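Local coordinates for amino acid ABC superfamily ATP binding cassette transporter, binding protein (Streptococcus pneumoniae, PDB 4H5G) that binds L-arginine in a type II periplasmic-binding-protein fold and probably delivers amino acids to an ABC transporter as its membrane-anchored substrate-binding lipoprotein, at residues E100-F105 against L192-G197. Residues are numbered along the deposited sequence; the frame is centred on the assembly and turned at random. Where two conformers were deposited one is given.
Sequences ENKISF and LKMKDG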
ATOM      1  N   GLU A 100      -1.122  -0.267 -10.944  1.00 17.48           N
ATOM      2  CA  GLU A 100      -1.161   1.187 -10.987  1.00 19.47           C
ATOM      3  C   GLU A 100      -2.580   1.649 -10.680  1.00 19.28           C
ATOM      4  O   GLU A 100      -3.547   1.147 -11.248  1.00 19.00           O
ATOM      5  CB  GLU A 100      -0.717   1.699 -12.358  1.00 23.15           C
ATOM      6  CG  GLU A 100      -0.865   3.201 -12.513  1.00 24.90           C
ATOM      7  CD  GLU A 100      -0.284   3.712 -13.816  1.00 39.31           C
ATOM      8  OE1 GLU A 100       0.402   2.937 -14.511  1.00 31.41           O
ATOM      9  OE2 GLU A 100      -0.516   4.891 -14.137  1.00 44.95           O
ATOM     10  N   ASN A 101      -2.702   2.600  -9.760  1.00 18.26           N
ATOM     11  CA  ASN A 101      -4.018   3.112  -9.377  1.00 22.27           C
ATOM     12  C   ASN A 101      -3.980   4.601  -9.055  1.00 21.47           C
ATOM     13  O   ASN A 101      -2.904   5.207  -8.992  1.00 21.46           O
ATOM     14  CB  ASN A 101      -4.584   2.312  -8.199  1.00 18.22           C
ATOM     15  CG  ASN A 101      -3.662   2.297  -7.014  1.00 23.26           C
ATOM     16  OD1 ASN A 101      -2.975   1.302  -6.750  1.00 21.00           O
ATOM     17  ND2 ASN A 101      -3.621   3.411  -6.288  1.00 19.38           N
ATOM     18  N   LYS A 102      -5.158   5.181  -8.862  1.00 22.92           N
ATOM     19  CA  LYS A 102      -5.294   6.595  -8.536  1.00 20.23           C
ATOM     20  C   LYS A 102      -5.238   6.800  -7.036  1.00 19.92           C
ATOM     21  O   LYS A 102      -5.170   5.842  -6.266  1.00 19.97           O
ATOM     22  CB  LYS A 102      -6.632   7.126  -9.050  1.00 29.56           C
ATOM     23  CG  LYS A 102      -6.824   6.938 -10.539  1.00 35.84           C
ATOM     24  CD  LYS A 102      -5.766   7.692 -11.308  1.00 47.95           C
ATOM     25  CE  LYS A 102      -5.992   7.566 -12.802  1.00 61.09           C
ATOM     26  NZ  LYS A 102      -7.386   7.947 -13.160  1.00 61.84           N
ATOM     27  N   ILE A 103      -5.260   8.065  -6.625  1.00 18.98           N
ATOM     28  CA  ILE A 103      -5.252   8.413  -5.214  0.50 17.58           C
ATOM     29  C   ILE A 103      -6.507   9.241  -4.928  1.00 19.81           C
ATOM     30  O   ILE A 103      -6.876  10.116  -5.711  1.00 22.34           O
ATOM     31  CB  ILE A 103      -3.962   9.164  -4.853  0.50 21.98           C
ATOM     32  CG1 ILE A 103      -2.763   8.322  -5.312  0.50 26.78           C
ATOM     33  CG2 ILE A 103      -3.926   9.476  -3.364  0.50 20.56           C
ATOM     34  CD1 ILE A 103      -1.413   8.930  -5.087  0.50 24.10           C
ATOM     35  N   SER A 104      -7.169   8.929  -3.817  1.00 19.68           N
ATOM     36  CA  SER A 104      -8.492   9.461  -3.522  1.00 22.64           C
ATOM     37  C   SER A 104      -8.626   9.940  -2.095  1.00 20.66           C
ATOM     38  O   SER A 104      -7.777   9.658  -1.246  1.00 20.71           O
ATOM     39  CB  SER A 104      -9.540   8.369  -3.744  1.00 24.93           C
ATOM     40  OG  SER A 104      -9.453   7.827  -5.039  1.00 31.00           O
ATOM     41  N   PHE A 105      -9.729  10.634  -1.824  1.00 20.67           N
ATOM     42  CA  PHE A 105     -10.064  11.004  -0.455  1.00 20.63           C
ATOM     43  C   PHE A 105     -11.261  10.178  -0.010  1.00 22.36           C
ATOM     44  O   PHE A 105     -12.243  10.054  -0.742  1.00 23.44           O
ATOM     45  CB  PHE A 105     -10.441  12.489  -0.373  1.00 19.82           C
ATOM     46  CG  PHE A 105      -9.288  13.425  -0.577  1.00 19.87           C
ATOM     47  CD1 PHE A 105      -8.473  13.770   0.481  1.00 21.51           C
ATOM     48  CD2 PHE A 105      -9.033  13.983  -1.816  1.00 22.20           C
ATOM     49  CE1 PHE A 105      -7.417  14.644   0.298  1.00 24.87           C
ATOM     50  CE2 PHE A 105      -7.969  14.852  -2.002  1.00 26.11           C
ATOM     51  CZ  PHE A 105      -7.167  15.183  -0.943  1.00 27.50           C
ATOM     52  N   LEU A 192      -6.511  15.050  -6.126  1.00 26.84           N
ATOM     53  CA  LEU A 192      -5.333  15.881  -6.340  1.00 36.79           C
ATOM     54  C   LEU A 192      -4.677  15.555  -7.674  1.00 43.11           C
ATOM     55  O   LEU A 192      -4.928  14.504  -8.252  1.00 41.07           O
ATOM     56  CB  LEU A 192      -4.334  15.704  -5.191  1.00 27.60           C
ATOM     57  CG  LEU A 192      -4.806  16.367  -3.897  1.00 32.17           C
ATOM     58  CD1 LEU A 192      -3.736  16.341  -2.831  1.00 27.05           C
ATOM     59  CD2 LEU A 192      -5.200  17.801  -4.177  1.00 46.15           C
ATOM     60  N   LYS A 193      -3.841  16.467  -8.162  1.00 50.26           N
ATOM     61  CA  LYS A 193      -3.057  16.215  -9.368  1.00 57.64           C
ATOM     62  C   LYS A 193      -2.004  15.166  -9.035  1.00 56.50           C
ATOM     63  O   LYS A 193      -1.257  15.334  -8.074  1.00 59.10           O
ATOM     64  CB  LYS A 193      -2.389  17.512  -9.823  1.00 66.70           C
ATOM     65  CG  LYS A 193      -1.410  17.337 -10.970  1.00 71.52           C
ATOM     66  CD  LYS A 193      -0.686  18.635 -11.300  1.00 77.10           C
ATOM     67  CE  LYS A 193      -1.515  19.526 -12.206  1.00 78.83           C
ATOM     68  NZ  LYS A 193      -0.668  20.587 -12.822  1.00 77.83           N
ATOM     69  N   MET A 194      -1.933  14.080  -9.802  1.00 62.86           N
ATOM     70  CA  MET A 194      -1.005  13.003  -9.429  1.00 65.75           C
ATOM     71  C   MET A 194       0.263  12.824 -10.284  1.00 72.98           C
ATOM     72  O   MET A 194       0.242  12.970 -11.511  1.00 63.75           O
ATOM     73  CB  MET A 194      -1.734  11.670  -9.221  1.00 65.33           C
ATOM     74  CG  MET A 194      -2.388  11.071 -10.450  1.00 71.67           C
ATOM     75  SD  MET A 194      -2.921   9.384 -10.082  1.00 99.13           S
ATOM     76  CE  MET A 194      -1.548   8.825  -9.077  1.00 48.06           C
ATOM     77  N   LYS A 195       1.358  12.505  -9.587  1.00 75.07           N
ATOM     78  CA  LYS A 195       2.682  12.294 -10.174  1.00 83.70           C
ATOM     79  C   LYS A 195       2.607  11.248 -11.279  1.00 89.78           C
ATOM     80  O   LYS A 195       2.421  10.057 -11.013  1.00 85.75           O
ATOM     81  CB  LYS A 195       3.672  11.844  -9.081  1.00 83.37           C
ATOM     82  CG  LYS A 195       5.096  12.418  -9.195  1.00 83.77           C
ATOM     83  CD  LYS A 195       5.980  12.006  -8.003  1.00 83.79           C
ATOM     84  CE  LYS A 195       7.381  12.637  -8.077  1.00 81.83           C
ATOM     85  NZ  LYS A 195       8.342  12.059  -7.079  1.00 65.74           N
ATOM     86  N   ASP A 196       2.729  11.705 -12.521  1.00 94.60           N
ATOM     87  CA  ASP A 196       2.676  10.816 -13.670  1.00 97.74           C
ATOM     88  C   ASP A 196       3.721   9.714 -13.529  1.00 99.91           C
ATOM     89  O   ASP A 196       4.829   9.944 -13.033  1.00106.82           O
ATOM     90  CB  ASP A 196       2.829  11.611 -14.968  1.00100.22           C
ATOM     91  CG  ASP A 196       1.813  12.736 -15.070  1.00100.80           C
ATOM     92  OD1 ASP A 196       0.825  12.699 -14.306  1.00 96.23           O
ATOM     93  OD2 ASP A 196       1.996  13.652 -15.903  1.00104.74           O
ATOM     94  N   GLY A 197       3.346   8.510 -13.943  1.00 94.21           N
ATOM     95  CA  GLY A 197       4.070   7.320 -13.545  1.00 85.03           C
ATOM     96  C   GLY A 197       3.703   7.006 -12.104  1.00 76.19           C
ATOM     97  O   GLY A 197       2.595   7.311 -11.654  1.00 77.43           O
TER
HETATM   98  O   HOH W   1      -6.320  12.642  -4.788  1.00 27.38           O
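Met194 and Leu192 reach from a loop onto Lys102, just before strand 103-108, and onto Ile103 and Phe105 within it, an apolar contact joined by one water bridge, in the lobe that carries the five-stranded sheet. It illustrates how a loop can meet a sheet strand through side chains and one water, with no direct hydrogen bond between the two segments. Met194 does most of the work. With its CG wedged between the backbone N and the carbonyl carbon (chi1 65°), the chain extends toward the strand and then bends at the sulfur. There SD rests 3.5 Å from CD of Lys102, whose side chain runs across it at about a right angle. The terminal methyl CE turns instead to Ile103, lying 4.0 Å from CG1 in the conformer given, and it also approaches Asn101 O at 3.9 Å. At the far end Leu192 meets Phe105 at the ring edge, near the ring plane, with CG 4.0 Å from CZ. Between these two apolar patches a water donates to Ile103 O (2.7 Å) and accepts from Leu192 N (2.8 Å), satisfying both backbone groups where the chains stand too far apart to pair. Just before the strand, Asn101 ND2 bonds to Lys102 O and to Asp171, and its OD1 accepts from Asn200. Ile103 brings the contact near the substrate site, its side chain about 6 Å from the bound arginine. Helix 133-141 covers Ile103 and Leu192 through Met137, strand 167-171 brings His169 to stack on Phe105, and helix 118-122 sets Leu118 against Leu192 and Leu121 against Phe105.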